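Local coordinates for GST N-terminal domain-containing protein (Pseudomonas syringae pv. tomato, PDB 3IC8) that is of unknown function but has the glutathione S-transferase fold, so it may bind glutathione, at residues R19-F24 with P178-F183; G23-N28 with P80-Q85; L43-G48 with A230-A235; I58-Y63 with G294-H299; T158-L163 with D203-V208. All coordinates share one frame; numbering follows the deposited sequence.

Contact 1 (R19-F24 with P178-F183); sequences RLMLGF and PSIADF
F24 and F183 are brought together by different first torsions: F24 carries CG opposite its backbone N (chi1 175°), while F183 keeps CG beside its own N (chi1 -59°). Each ring is thereby held out from its helix toward the other segment. F183 turns an edge to the face of F24 in an offset edge-to-face (T-shaped) pair, the centroids 5.1 Å apart and the planes inclined at 64°. F183 CZ reaches in as far as F24 CB, 3.5 Å away. F183 also meets L20, whose CB lies 3.8 Å from F183 CD1, so this phenylalanine touches two residues one helical turn apart. P178 CG lies at the edge of the F24 ring, in its plane, and P178 CB is 3.7 Å from F24 CE1. Beyond the rings, the selenium of selenomethionine M21 packs 4.0 Å from I180 CD1, flexible chain against the terminal methyl of I180. D182 contributes indirectly, its OD2 accepting the N-H of S179 at 2.7 Å and steadying the first turn, while its OD1 is bonded to L174 N and W211 NE1. The Ser-Ile-Ala-Asp sequence follows the Ser-x-x-Asp pattern known at this helix start in the GST family. Helix 16-25 of the thioredoxin-like domain thus packs on helix 180-193 of the helical domain, the buried domain interface of the glutathione S-transferase fold.

Contact 2 (G23-N28 with P80-Q85); sequences GFKGVN and PAFYPQ
One face of the F24 ring is topped by P80, whose CG stands 4.0 Å from the ring centroid and only 15° off the normal, a CH-pi contact; this is the face opposite the one F183 approaches. At the ring's edge, near its plane, lies A81 O, 3.8 Å from F24 CZ. The F82 ring is nearly parallel to F24, at 27°, but slid so far along that the two barely overlap, with F24 CD2 and F82 CE1 3.3 Å apart. Proline suits its place because its compact, puckered ring offers C-H groups to an aromatic face; the peptide bond before it is cis. P80 CG also touches the last helical turn at F24 O, 3.4 Å off. K25 bends at chi2, which carries its chain past F82, CE lying 3.6 Å from F82 CE2, and brings NZ within 2.7 Å of P80 O. This hydrogen bond arrives 22° out of the carbonyl plane. The helix ends just here in a Schellman motif, with G26 taking the positive phi. K25 NZ has further partners in E74 OE2, a salt bridge, and K77 O. A buried ammonium would therefore be compensated by a carboxylate and two carbonyls, and E74, which also receives the N-H groups of F82 and Y83, probably links the charge to the loop backbone.

Contact 3 (L43-G48 with A230-A235); sequences LTALTG and AAIEIA
L46 and A235 meet through one methyl branch. With CG beside its backbone N (chi1 -43°) and an extended second torsion, L46 pushes CD2 to 3.9 Å from A235 CB and 4.2 Å from I232 CA, so a single methyl rests on the surface of the facing helix. I232 answers in the other direction: its CG1 also lies beside the backbone N, and chi2 of 170° stretches CD1 out to A45 CB, 4.1 Å away. A45, A231 and A235 are small enough to let the helices approach, L46 CD2 resting near the I232 backbone and I232 CD1 on the A45 methyl. The segments 43-47 and 230-235 run nearly parallel, 21° apart with axes 10.1 Å from each other. Helix 41-47 belongs to the thioredoxin-like domain, and helix 228-237, from much later in the chain, packs beside it. The pair rests on the sheet, where L46 touches H7, Q57 and I62, while Q57 NE2 bonds to A231 O.

Contact 4 (I58-Y63 with G294-H299); sequences IGADIY and GVVHVH
H299 holds its ring beside Y63 and D61. Its CB lies 3.9 Å from Y63 CD1, and from CG onward the imidazole stacks face to face on the phenol, centroids 4.1 Å apart and planes at 17°. CD2 comes to 3.1 Å of I62 O, at the ring's edge. ND1, 3.7 Å from Y63 CE1, is hydrogen-bonded to E283 OE2. At the tip NE2 gives its N-H to D61 OD1 over 2.8 Å, bent to 145°; the acceptor lies in the imidazole plane and is used on its anti side. Histidine suits this place because it can stack and bond at both nitrogens, and carboxylates at each would probably favour its charged form. The two backbones pair in parallel, I62 giving N-H to H297 O and taking that of H299 (2.9 Å from I62 O to H299 N). Strand 61-63, hairpin partner of 55-58, so joins strand 296-300 and strand 284-290 beyond it, with helix 41-47 over I62 and L68 of helix 66-76 on H299.

Contact 5 (T158-L163 with D203-V208); sequences TFMSRL and DDYPSV
M160 and Y205 face each other where helix 149-167 passes the start of helix 206-216, their CA atoms 7.2 Å apart, while L163 and V208 approach to 6.8 Å between CA atoms. Y205 stands at the N-cap position, the last residue before the helix, and turns its ring back onto the neighbouring helix. Its CG stays beside the backbone N (chi1 -43°), which lays the ring face over CB of selenomethionine M160. That carbon sits 3.6 Å from the ring centroid and 18° off its normal, a CH-pi contact, with M160 CB just 3.4 Å from Y205 CZ. The M160 chain then bends at chi2 and chi3, leading selenium to an oblique Met-aromatic position 5.2 Å from the same centroid. Methionine, whose chalcogen is here selenium, is flexible enough to reach L189 of helix 180-193 as well. One turn on, L163 and V208 meet at about a right angle, L163 CD2 3.6 Å from V208 CG1; beta-branched valine presents both methyls to the leucine, CG2 facing L163 CG and CD2. V208 also rests on L189, so three helices of the C-terminal domain share this small apolar patch. The two segments make no hydrogen bond to each other; E164 OE1 receives weak bonds from S207 N and V208 N. The chemistry is therefore mainly dispersion: C-H over a pi face, an oblique selenium contact, and methyl against methyl.

Overall arrangement
From the N terminus, helix 16-25 opens contacts 1 and 2, which share G23 and F24. Contacts 3 and 4 open next, at 43-48 and 58-63, before contact 2 closes at 80-85, ahead of contact 5. Contacts 1 and 2 each cross contacts 3 and 4. Contact 5 opens at 158-163; contact 1 closes inside it at 178-183, so these two cross. Contact 5 closes at 203-208, nested within contacts 3 and 4, which close at 230-235 and 294-299 and cross each other. Contacts 1 and 2 touch at the domain interface, 3 and 4 at the sheet, tying the chain's last part to the thioredoxin-like domain. Contact 5 lies on the opposite side of the chain's centre from contacts 3 and 4.

Contact 1 (R19-F24 with P178-F183)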
# COMPACT_ATOMS: atom_id res chain seq x y z
N ARG A 19 -0.74 -12.63 -17.95
CA ARG A 19 -1.76 -11.93 -17.23
C ARG A 19 -1.33 -10.53 -16.82
O ARG A 19 -2.09 -9.61 -16.87
CB ARG A 19 -2.09 -12.76 -16.00
CG ARG A 19 -3.47 -13.27 -15.97
CD ARG A 19 -3.61 -14.75 -15.72
NE ARG A 19 -2.72 -15.32 -14.72
CZ ARG A 19 -2.49 -16.61 -14.59
NH1 ARG A 19 -3.07 -17.47 -15.37
NH2 ARG A 19 -1.67 -17.04 -13.69
N LEU A 20 -0.10 -10.40 -16.36
CA LEU A 20 0.49 -9.13 -16.03
C LEU A 20 0.61 -8.28 -17.25
O LEU A 20 0.47 -7.11 -17.19
CB LEU A 20 1.81 -9.27 -15.30
CG LEU A 20 1.71 -9.89 -13.93
CD1 LEU A 20 2.99 -10.43 -13.46
CD2 LEU A 20 1.12 -8.99 -12.92
N MSE A 21 0.90 -8.90 -18.36
CA MSE A 21 1.06 -8.20 -19.60
C MSE A 21 -0.26 -7.56 -19.97
O MSE A 21 -0.31 -6.45 -20.40
CB MSE A 21 1.53 -9.13 -20.70
CG MSE A 21 3.00 -9.40 -20.75
SE MSE A 21 3.55 -10.92 -21.74
CE MSE A 21 3.05 -10.44 -23.45
N LEU A 22 -1.33 -8.28 -19.75
CA LEU A 22 -2.64 -7.72 -19.95
C LEU A 22 -2.92 -6.59 -19.00
O LEU A 22 -3.56 -5.66 -19.36
CB LEU A 22 -3.70 -8.80 -19.93
CG LEU A 22 -3.60 -9.73 -21.12
CD1 LEU A 22 -4.42 -10.94 -20.96
CD2 LEU A 22 -3.96 -9.07 -22.34
N GLY A 23 -2.45 -6.69 -17.78
CA GLY A 23 -2.61 -5.62 -16.83
C GLY A 23 -1.91 -4.32 -17.15
O GLY A 23 -2.44 -3.28 -16.96
N PHE A 24 -0.68 -4.43 -17.62
CA PHE A 24 0.13 -3.30 -17.97
C PHE A 24 -0.52 -2.54 -19.11
O PHE A 24 -0.55 -1.35 -19.12
CB PHE A 24 1.51 -3.83 -18.31
CG PHE A 24 2.47 -2.83 -18.82
CD1 PHE A 24 3.05 -1.92 -17.99
CD2 PHE A 24 2.83 -2.83 -20.12
CE1 PHE A 24 3.91 -1.05 -18.45
CE2 PHE A 24 3.70 -1.94 -20.57
CZ PHE A 24 4.24 -1.06 -19.73
N PRO A 178 8.87 1.54 -17.69
CA PRO A 178 8.57 0.13 -17.65
C PRO A 178 8.65 -0.51 -19.03
O PRO A 178 8.51 0.12 -20.02
CB PRO A 178 7.15 0.11 -17.12
CG PRO A 178 6.64 1.39 -17.33
CD PRO A 178 7.72 2.34 -17.30
N SER A 179 8.90 -1.79 -19.03
CA SER A 179 9.11 -2.51 -20.25
C SER A 179 8.72 -3.95 -20.08
O SER A 179 8.43 -4.37 -19.02
CB SER A 179 10.54 -2.39 -20.76
OG SER A 179 11.49 -2.43 -19.75
N ILE A 180 8.73 -4.70 -21.16
CA ILE A 180 8.43 -6.10 -21.17
C ILE A 180 9.47 -6.80 -20.32
O ILE A 180 9.22 -7.81 -19.75
CB ILE A 180 8.36 -6.66 -22.60
CG1 ILE A 180 8.02 -8.13 -22.61
CG2 ILE A 180 9.64 -6.52 -23.28
CD1 ILE A 180 6.71 -8.45 -22.05
N ALA A 181 10.63 -6.20 -20.24
CA ALA A 181 11.69 -6.72 -19.41
C ALA A 181 11.38 -6.75 -17.92
O ALA A 181 11.79 -7.64 -17.26
CB ALA A 181 12.97 -6.01 -19.68
N ASP A 182 10.65 -5.78 -17.41
CA ASP A 182 10.31 -5.79 -16.01
C ASP A 182 9.48 -7.02 -15.73
O ASP A 182 9.66 -7.67 -14.74
CB ASP A 182 9.49 -4.56 -15.64
CG ASP A 182 10.27 -3.30 -15.73
OD1 ASP A 182 11.04 -3.06 -14.83
OD2 ASP A 182 10.09 -2.54 -16.69
N PHE A 183 8.56 -7.31 -16.60
CA PHE A 183 7.75 -8.49 -16.47
C PHE A 183 8.48 -9.81 -16.59
O PHE A 183 8.23 -10.72 -15.86
CB PHE A 183 6.58 -8.38 -17.40
CG PHE A 183 5.75 -7.21 -17.13
CD1 PHE A 183 4.86 -7.22 -16.11
CD2 PHE A 183 5.89 -6.08 -17.85
CE1 PHE A 183 4.13 -6.15 -15.86
CE2 PHE A 183 5.15 -5.01 -17.58
CZ PHE A 183 4.27 -5.05 -16.58

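Contact 2 (G23-N28 with P80-Q85)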
# COMPACT_ATOMS: atom_id res chain seq x y z
N GLY A 23 -2.45 -6.69 -17.78
CA GLY A 23 -2.61 -5.62 -16.83
C GLY A 23 -1.91 -4.32 -17.15
O GLY A 23 -2.44 -3.28 -16.96
N PHE A 24 -0.68 -4.43 -17.62
CA PHE A 24 0.13 -3.30 -17.97
C PHE A 24 -0.52 -2.54 -19.11
O PHE A 24 -0.55 -1.35 -19.12
CB PHE A 24 1.51 -3.83 -18.31
CG PHE A 24 2.47 -2.83 -18.82
CD1 PHE A 24 3.05 -1.92 -17.99
CD2 PHE A 24 2.83 -2.83 -20.12
CE1 PHE A 24 3.91 -1.05 -18.45
CE2 PHE A 24 3.70 -1.94 -20.57
CZ PHE A 24 4.24 -1.06 -19.73
N LYS A 25 -1.05 -3.26 -20.06
CA LYS A 25 -1.78 -2.69 -21.17
C LYS A 25 -3.15 -2.07 -20.84
O LYS A 25 -3.64 -1.29 -21.60
CB LYS A 25 -1.89 -3.68 -22.31
CG LYS A 25 -0.63 -3.88 -23.06
CD LYS A 25 -0.13 -2.63 -23.68
CE LYS A 25 1.01 -2.96 -24.59
NZ LYS A 25 1.70 -1.80 -25.13
N GLY A 26 -3.75 -2.41 -19.72
CA GLY A 26 -5.06 -1.92 -19.38
C GLY A 26 -6.19 -2.24 -20.33
O GLY A 26 -7.03 -1.43 -20.60
N VAL A 27 -6.20 -3.46 -20.81
CA VAL A 27 -7.09 -3.88 -21.84
C VAL A 27 -8.09 -4.81 -21.23
O VAL A 27 -7.86 -5.35 -20.20
CB VAL A 27 -6.35 -4.65 -22.91
CG1 VAL A 27 -5.80 -3.74 -23.93
CG2 VAL A 27 -5.25 -5.45 -22.30
N ASN A 28 -9.22 -4.97 -21.87
CA ASN A 28 -10.22 -5.86 -21.40
C ASN A 28 -10.10 -7.11 -22.23
O ASN A 28 -9.93 -7.04 -23.41
CB ASN A 28 -11.58 -5.23 -21.55
CG ASN A 28 -11.84 -4.19 -20.52
OD1 ASN A 28 -12.70 -4.34 -19.68
ND2 ASN A 28 -11.11 -3.11 -20.57
N PRO A 80 0.78 2.20 -22.56
CA PRO A 80 2.21 2.23 -22.31
C PRO A 80 2.94 1.14 -23.06
O PRO A 80 2.39 0.13 -23.33
CB PRO A 80 2.29 1.98 -20.82
CG PRO A 80 1.16 1.20 -20.53
CD PRO A 80 0.08 1.62 -21.43
N ALA A 81 4.20 1.36 -23.36
CA ALA A 81 4.91 0.50 -24.27
C ALA A 81 5.76 -0.55 -23.61
O ALA A 81 6.49 -0.29 -22.70
CB ALA A 81 5.74 1.30 -25.20
N PHE A 82 5.63 -1.74 -24.13
CA PHE A 82 6.52 -2.83 -23.86
C PHE A 82 7.90 -2.54 -24.35
O PHE A 82 8.84 -2.91 -23.73
CB PHE A 82 6.02 -4.11 -24.49
CG PHE A 82 4.95 -4.78 -23.73
CD1 PHE A 82 5.00 -4.88 -22.39
CD2 PHE A 82 3.87 -5.28 -24.37
CE1 PHE A 82 4.02 -5.48 -21.73
CE2 PHE A 82 2.91 -5.87 -23.70
CZ PHE A 82 2.98 -5.97 -22.39
N TYR A 83 8.04 -1.87 -25.48
CA TYR A 83 9.36 -1.55 -25.97
C TYR A 83 9.60 -0.09 -26.20
O TYR A 83 9.38 0.40 -27.26
CB TYR A 83 9.60 -2.26 -27.28
CG TYR A 83 9.34 -3.71 -27.23
CD1 TYR A 83 8.11 -4.20 -27.50
CD2 TYR A 83 10.34 -4.59 -26.92
CE1 TYR A 83 7.87 -5.48 -27.45
CE2 TYR A 83 10.10 -5.89 -26.88
CZ TYR A 83 8.85 -6.33 -27.14
OH TYR A 83 8.58 -7.64 -27.11
N PRO A 84 10.10 0.59 -25.21
CA PRO A 84 10.25 2.03 -25.23
C PRO A 84 11.17 2.53 -26.32
O PRO A 84 12.18 1.92 -26.55
CB PRO A 84 10.89 2.31 -23.89
CG PRO A 84 10.64 1.18 -23.13
CD PRO A 84 10.63 0.04 -23.98
N GLN A 85 10.83 3.64 -26.96
CA GLN A 85 11.60 4.12 -28.08
C GLN A 85 13.03 4.41 -27.70
O GLN A 85 13.29 5.11 -26.76
CB GLN A 85 11.02 5.40 -28.62
CG GLN A 85 9.63 5.27 -29.16
CD GLN A 85 9.46 5.87 -30.53
OE1 GLN A 85 9.00 5.20 -31.44
NE2 GLN A 85 9.82 7.13 -30.68

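Contact 3 (L43-G48 with A230-A235)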
# COMPACT_ATOMS: atom_id res chain seq x y z
N LEU A 43 -8.49 -26.31 -27.82
CA LEU A 43 -7.29 -25.55 -28.08
C LEU A 43 -6.63 -25.84 -29.41
O LEU A 43 -6.36 -24.94 -30.15
CB LEU A 43 -6.32 -25.80 -26.96
CG LEU A 43 -5.24 -24.81 -26.61
CD1 LEU A 43 -3.94 -25.35 -26.99
CD2 LEU A 43 -5.46 -23.48 -27.20
N THR A 44 -6.40 -27.10 -29.71
CA THR A 44 -5.78 -27.49 -30.98
C THR A 44 -6.67 -27.26 -32.17
O THR A 44 -6.22 -27.23 -33.28
CB THR A 44 -5.33 -28.90 -30.98
OG1 THR A 44 -6.41 -29.73 -30.58
CG2 THR A 44 -4.22 -29.08 -30.02
N ALA A 45 -7.95 -27.07 -31.91
CA ALA A 45 -8.85 -26.70 -32.94
C ALA A 45 -8.47 -25.37 -33.52
O ALA A 45 -8.56 -25.19 -34.69
CB ALA A 45 -10.22 -26.62 -32.40
N LEU A 46 -7.99 -24.46 -32.68
CA LEU A 46 -7.39 -23.24 -33.15
C LEU A 46 -5.91 -23.29 -33.51
O LEU A 46 -5.53 -22.87 -34.55
CB LEU A 46 -7.61 -22.14 -32.14
CG LEU A 46 -8.98 -22.02 -31.51
CD1 LEU A 46 -8.87 -21.23 -30.28
CD2 LEU A 46 -9.95 -21.40 -32.41
N THR A 47 -5.08 -23.79 -32.63
CA THR A 47 -3.65 -23.85 -32.87
C THR A 47 -3.14 -24.77 -33.96
O THR A 47 -2.12 -24.50 -34.54
CB THR A 47 -2.90 -24.17 -31.62
OG1 THR A 47 -3.26 -25.46 -31.19
CG2 THR A 47 -3.24 -23.19 -30.57
N GLY A 48 -3.83 -25.85 -34.24
CA GLY A 48 -3.24 -26.87 -35.06
C GLY A 48 -2.38 -27.84 -34.30
O GLY A 48 -1.63 -28.59 -34.86
N ALA A 230 -17.24 -21.18 -27.29
CA ALA A 230 -17.59 -19.87 -27.77
C ALA A 230 -16.44 -19.28 -28.54
O ALA A 230 -16.60 -18.58 -29.49
CB ALA A 230 -17.98 -19.00 -26.66
N ALA A 231 -15.25 -19.58 -28.09
CA ALA A 231 -14.04 -19.13 -28.72
C ALA A 231 -13.85 -19.73 -30.09
O ALA A 231 -13.41 -19.07 -30.98
CB ALA A 231 -12.90 -19.43 -27.85
N ILE A 232 -14.16 -20.99 -30.25
CA ILE A 232 -14.11 -21.56 -31.56
C ILE A 232 -15.09 -20.87 -32.49
O ILE A 232 -14.78 -20.57 -33.61
CB ILE A 232 -14.41 -23.02 -31.52
CG1 ILE A 232 -13.26 -23.74 -30.88
CG2 ILE A 232 -14.57 -23.54 -32.88
CD1 ILE A 232 -13.52 -25.12 -30.57
N GLU A 233 -16.28 -20.59 -32.02
CA GLU A 233 -17.26 -19.95 -32.87
C GLU A 233 -16.81 -18.59 -33.30
O GLU A 233 -17.04 -18.19 -34.41
CB GLU A 233 -18.61 -19.84 -32.19
CG GLU A 233 -19.27 -21.14 -31.91
CD GLU A 233 -19.55 -21.98 -33.13
OE1 GLU A 233 -20.26 -21.51 -34.03
OE2 GLU A 233 -19.09 -23.12 -33.17
N ILE A 234 -16.15 -17.88 -32.42
CA ILE A 234 -15.72 -16.56 -32.74
C ILE A 234 -14.75 -16.62 -33.87
O ILE A 234 -14.77 -15.79 -34.73
CB ILE A 234 -15.09 -15.87 -31.55
CG1 ILE A 234 -16.17 -15.24 -30.70
CG2 ILE A 234 -14.11 -14.83 -32.00
CD1 ILE A 234 -15.80 -15.13 -29.30
N ALA A 235 -13.90 -17.61 -33.86
CA ALA A 235 -12.95 -17.79 -34.93
C ALA A 235 -13.65 -18.10 -36.22
O ALA A 235 -13.27 -17.61 -37.23
CB ALA A 235 -12.02 -18.88 -34.60

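Contact 4 (I58-Y63 with G294-H299)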
# COMPACT_ATOMS: atom_id res chain seq x y z
N ILE A 58 -7.32 -13.41 -31.27
CA ILE A 58 -8.14 -12.34 -31.75
C ILE A 58 -8.81 -12.77 -33.04
O ILE A 58 -8.19 -12.84 -34.06
CB ILE A 58 -7.29 -11.13 -31.99
CG1 ILE A 58 -6.64 -10.74 -30.69
CG2 ILE A 58 -8.10 -10.02 -32.46
CD1 ILE A 58 -5.49 -9.92 -30.84
N GLY A 59 -10.09 -13.08 -32.96
CA GLY A 59 -10.81 -13.61 -34.09
C GLY A 59 -10.32 -14.93 -34.59
O GLY A 59 -10.30 -15.90 -33.90
N ALA A 60 -9.91 -14.94 -35.84
CA ALA A 60 -9.35 -16.10 -36.48
C ALA A 60 -7.85 -15.99 -36.56
O ALA A 60 -7.25 -16.65 -37.35
CB ALA A 60 -9.95 -16.29 -37.83
N ASP A 61 -7.26 -15.15 -35.74
CA ASP A 61 -5.82 -15.07 -35.62
C ASP A 61 -5.39 -15.59 -34.27
O ASP A 61 -5.86 -15.15 -33.25
CB ASP A 61 -5.32 -13.65 -35.81
CG ASP A 61 -5.43 -13.18 -37.22
OD1 ASP A 61 -4.64 -13.57 -38.05
OD2 ASP A 61 -6.32 -12.39 -37.49
N ILE A 62 -4.48 -16.53 -34.29
CA ILE A 62 -4.01 -17.18 -33.10
C ILE A 62 -2.55 -16.87 -32.93
O ILE A 62 -1.78 -17.04 -33.83
CB ILE A 62 -4.25 -18.67 -33.20
CG1 ILE A 62 -5.70 -18.95 -32.90
CG2 ILE A 62 -3.48 -19.40 -32.18
CD1 ILE A 62 -6.53 -19.08 -34.06
N TYR A 63 -2.17 -16.39 -31.76
CA TYR A 63 -0.80 -16.01 -31.49
C TYR A 63 -0.18 -16.89 -30.44
O TYR A 63 -0.66 -16.99 -29.36
CB TYR A 63 -0.75 -14.56 -31.06
CG TYR A 63 -1.24 -13.61 -32.09
CD1 TYR A 63 -0.37 -12.93 -32.89
CD2 TYR A 63 -2.57 -13.39 -32.28
CE1 TYR A 63 -0.80 -12.08 -33.81
CE2 TYR A 63 -3.00 -12.56 -33.19
CZ TYR A 63 -2.11 -11.90 -33.96
OH TYR A 63 -2.55 -11.03 -34.90
N GLY A 294 -12.89 -23.47 -38.79
CA GLY A 294 -12.83 -22.83 -40.07
C GLY A 294 -11.44 -22.43 -40.44
O GLY A 294 -10.50 -23.01 -39.98
N VAL A 295 -11.33 -21.43 -41.28
CA VAL A 295 -10.05 -20.96 -41.72
C VAL A 295 -9.44 -20.08 -40.67
O VAL A 295 -10.08 -19.20 -40.15
CB VAL A 295 -10.16 -20.17 -42.98
CG1 VAL A 295 -8.85 -19.62 -43.34
CG2 VAL A 295 -10.67 -21.03 -44.07
N VAL A 296 -8.18 -20.34 -40.38
CA VAL A 296 -7.49 -19.69 -39.31
C VAL A 296 -6.06 -19.35 -39.67
O VAL A 296 -5.42 -20.06 -40.41
CB VAL A 296 -7.53 -20.60 -38.12
CG1 VAL A 296 -6.20 -20.80 -37.58
CG2 VAL A 296 -8.47 -20.11 -37.12
N HIS A 297 -5.56 -18.26 -39.13
CA HIS A 297 -4.18 -17.88 -39.32
C HIS A 297 -3.48 -18.04 -37.99
O HIS A 297 -3.94 -17.54 -37.00
CB HIS A 297 -4.08 -16.42 -39.71
CG HIS A 297 -4.22 -16.16 -41.17
ND1 HIS A 297 -4.66 -17.11 -42.06
CD2 HIS A 297 -4.00 -15.05 -41.89
CE1 HIS A 297 -4.69 -16.59 -43.27
NE2 HIS A 297 -4.29 -15.35 -43.19
N VAL A 298 -2.34 -18.72 -37.99
CA VAL A 298 -1.56 -18.95 -36.79
C VAL A 298 -0.20 -18.29 -36.88
O VAL A 298 0.51 -18.46 -37.83
CB VAL A 298 -1.42 -20.42 -36.54
CG1 VAL A 298 -0.79 -20.68 -35.22
CG2 VAL A 298 -2.72 -21.05 -36.58
N HIS A 299 0.16 -17.52 -35.87
CA HIS A 299 1.36 -16.73 -35.92
C HIS A 299 2.44 -17.20 -34.97
O HIS A 299 2.19 -17.45 -33.83
CB HIS A 299 1.06 -15.28 -35.63
CG HIS A 299 -0.16 -14.76 -36.30
ND1 HIS A 299 -0.15 -13.63 -37.07
CD2 HIS A 299 -1.44 -15.18 -36.27
CE1 HIS A 299 -1.36 -13.39 -37.51
NE2 HIS A 299 -2.16 -14.32 -37.04

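Contact 5 (T158-L163 with D203-V208)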
# COMPACT_ATOMS: atom_id res chain seq x y z
N THR A 158 24.85 -13.60 -7.60
CA THR A 158 25.45 -12.70 -8.53
C THR A 158 24.38 -11.88 -9.21
O THR A 158 24.51 -10.70 -9.32
CB THR A 158 26.27 -13.46 -9.57
OG1 THR A 158 27.40 -14.03 -8.96
CG2 THR A 158 26.72 -12.57 -10.62
N PHE A 159 23.33 -12.52 -9.69
CA PHE A 159 22.24 -11.81 -10.33
C PHE A 159 21.47 -10.89 -9.43
O PHE A 159 21.13 -9.83 -9.83
CB PHE A 159 21.22 -12.75 -10.95
CG PHE A 159 21.77 -13.83 -11.80
CD1 PHE A 159 22.59 -13.57 -12.85
CD2 PHE A 159 21.40 -15.12 -11.58
CE1 PHE A 159 23.05 -14.55 -13.61
CE2 PHE A 159 21.86 -16.10 -12.35
CZ PHE A 159 22.69 -15.82 -13.36
N MSE A 160 21.12 -11.34 -8.24
CA MSE A 160 20.37 -10.52 -7.33
C MSE A 160 21.07 -9.28 -6.79
O MSE A 160 20.47 -8.25 -6.62
CB MSE A 160 19.77 -11.36 -6.22
CG MSE A 160 18.68 -12.21 -6.71
SE MSE A 160 17.24 -11.23 -7.36
CE MSE A 160 17.22 -11.58 -9.17
N SER A 161 22.34 -9.41 -6.49
CA SER A 161 23.14 -8.31 -6.01
C SER A 161 23.29 -7.24 -7.06
O SER A 161 23.32 -6.08 -6.76
CB SER A 161 24.48 -8.79 -5.50
OG SER A 161 25.30 -9.23 -6.53
N ARG A 162 23.42 -7.66 -8.30
CA ARG A 162 23.50 -6.76 -9.40
C ARG A 162 22.23 -5.98 -9.55
O ARG A 162 22.26 -4.80 -9.74
CB ARG A 162 23.82 -7.54 -10.67
CG ARG A 162 25.20 -7.35 -11.20
CD ARG A 162 26.00 -8.62 -11.35
NE ARG A 162 25.90 -9.20 -12.67
CZ ARG A 162 26.86 -9.89 -13.28
NH1 ARG A 162 28.02 -10.08 -12.72
NH2 ARG A 162 26.65 -10.38 -14.46
N LEU A 163 21.11 -6.66 -9.46
CA LEU A 163 19.81 -6.04 -9.54
C LEU A 163 19.57 -5.09 -8.39
O LEU A 163 19.02 -4.06 -8.59
CB LEU A 163 18.72 -7.07 -9.63
CG LEU A 163 17.30 -6.57 -9.79
CD1 LEU A 163 17.11 -5.83 -11.03
CD2 LEU A 163 16.37 -7.71 -9.73
N ASP A 203 13.67 -11.49 -0.85
CA ASP A 203 13.48 -10.55 0.24
C ASP A 203 14.77 -9.99 0.85
O ASP A 203 14.77 -8.96 1.46
CB ASP A 203 12.54 -11.12 1.30
CG ASP A 203 11.11 -11.22 0.81
OD1 ASP A 203 10.79 -10.64 -0.21
OD2 ASP A 203 10.30 -11.89 1.43
N ASP A 204 15.86 -10.71 0.64
CA ASP A 204 17.18 -10.34 1.09
C ASP A 204 17.73 -9.13 0.38
O ASP A 204 18.69 -8.56 0.82
CB ASP A 204 18.15 -11.47 0.93
CG ASP A 204 18.03 -12.46 1.99
OD1 ASP A 204 18.82 -13.39 2.06
OD2 ASP A 204 17.11 -12.31 2.78
N TYR A 205 17.14 -8.77 -0.73
CA TYR A 205 17.52 -7.58 -1.40
C TYR A 205 16.35 -6.66 -1.42
O TYR A 205 15.43 -6.85 -2.14
CB TYR A 205 17.93 -7.94 -2.81
CG TYR A 205 18.79 -9.14 -2.84
CD1 TYR A 205 18.23 -10.39 -2.77
CD2 TYR A 205 20.14 -9.04 -2.90
CE1 TYR A 205 18.99 -11.48 -2.78
CE2 TYR A 205 20.90 -10.13 -2.91
CZ TYR A 205 20.33 -11.36 -2.86
OH TYR A 205 21.08 -12.47 -2.87
N PRO A 206 16.41 -5.66 -0.58
CA PRO A 206 15.28 -4.80 -0.31
C PRO A 206 14.80 -4.01 -1.47
O PRO A 206 13.62 -3.88 -1.62
CB PRO A 206 15.83 -3.89 0.74
CG PRO A 206 16.78 -4.71 1.41
CD PRO A 206 17.48 -5.41 0.37
N SER A 207 15.70 -3.47 -2.26
CA SER A 207 15.38 -2.68 -3.42
C SER A 207 14.64 -3.48 -4.44
O SER A 207 13.78 -2.97 -5.08
CB SER A 207 16.64 -2.16 -4.06
OG SER A 207 17.07 -0.99 -3.44
N VAL A 208 15.01 -4.72 -4.59
CA VAL A 208 14.34 -5.62 -5.47
C VAL A 208 12.91 -5.90 -5.08
O VAL A 208 12.04 -5.96 -5.89
CB VAL A 208 15.11 -6.89 -5.54
CG1 VAL A 208 14.59 -7.77 -6.59
CG2 VAL A 208 16.52 -6.59 -5.80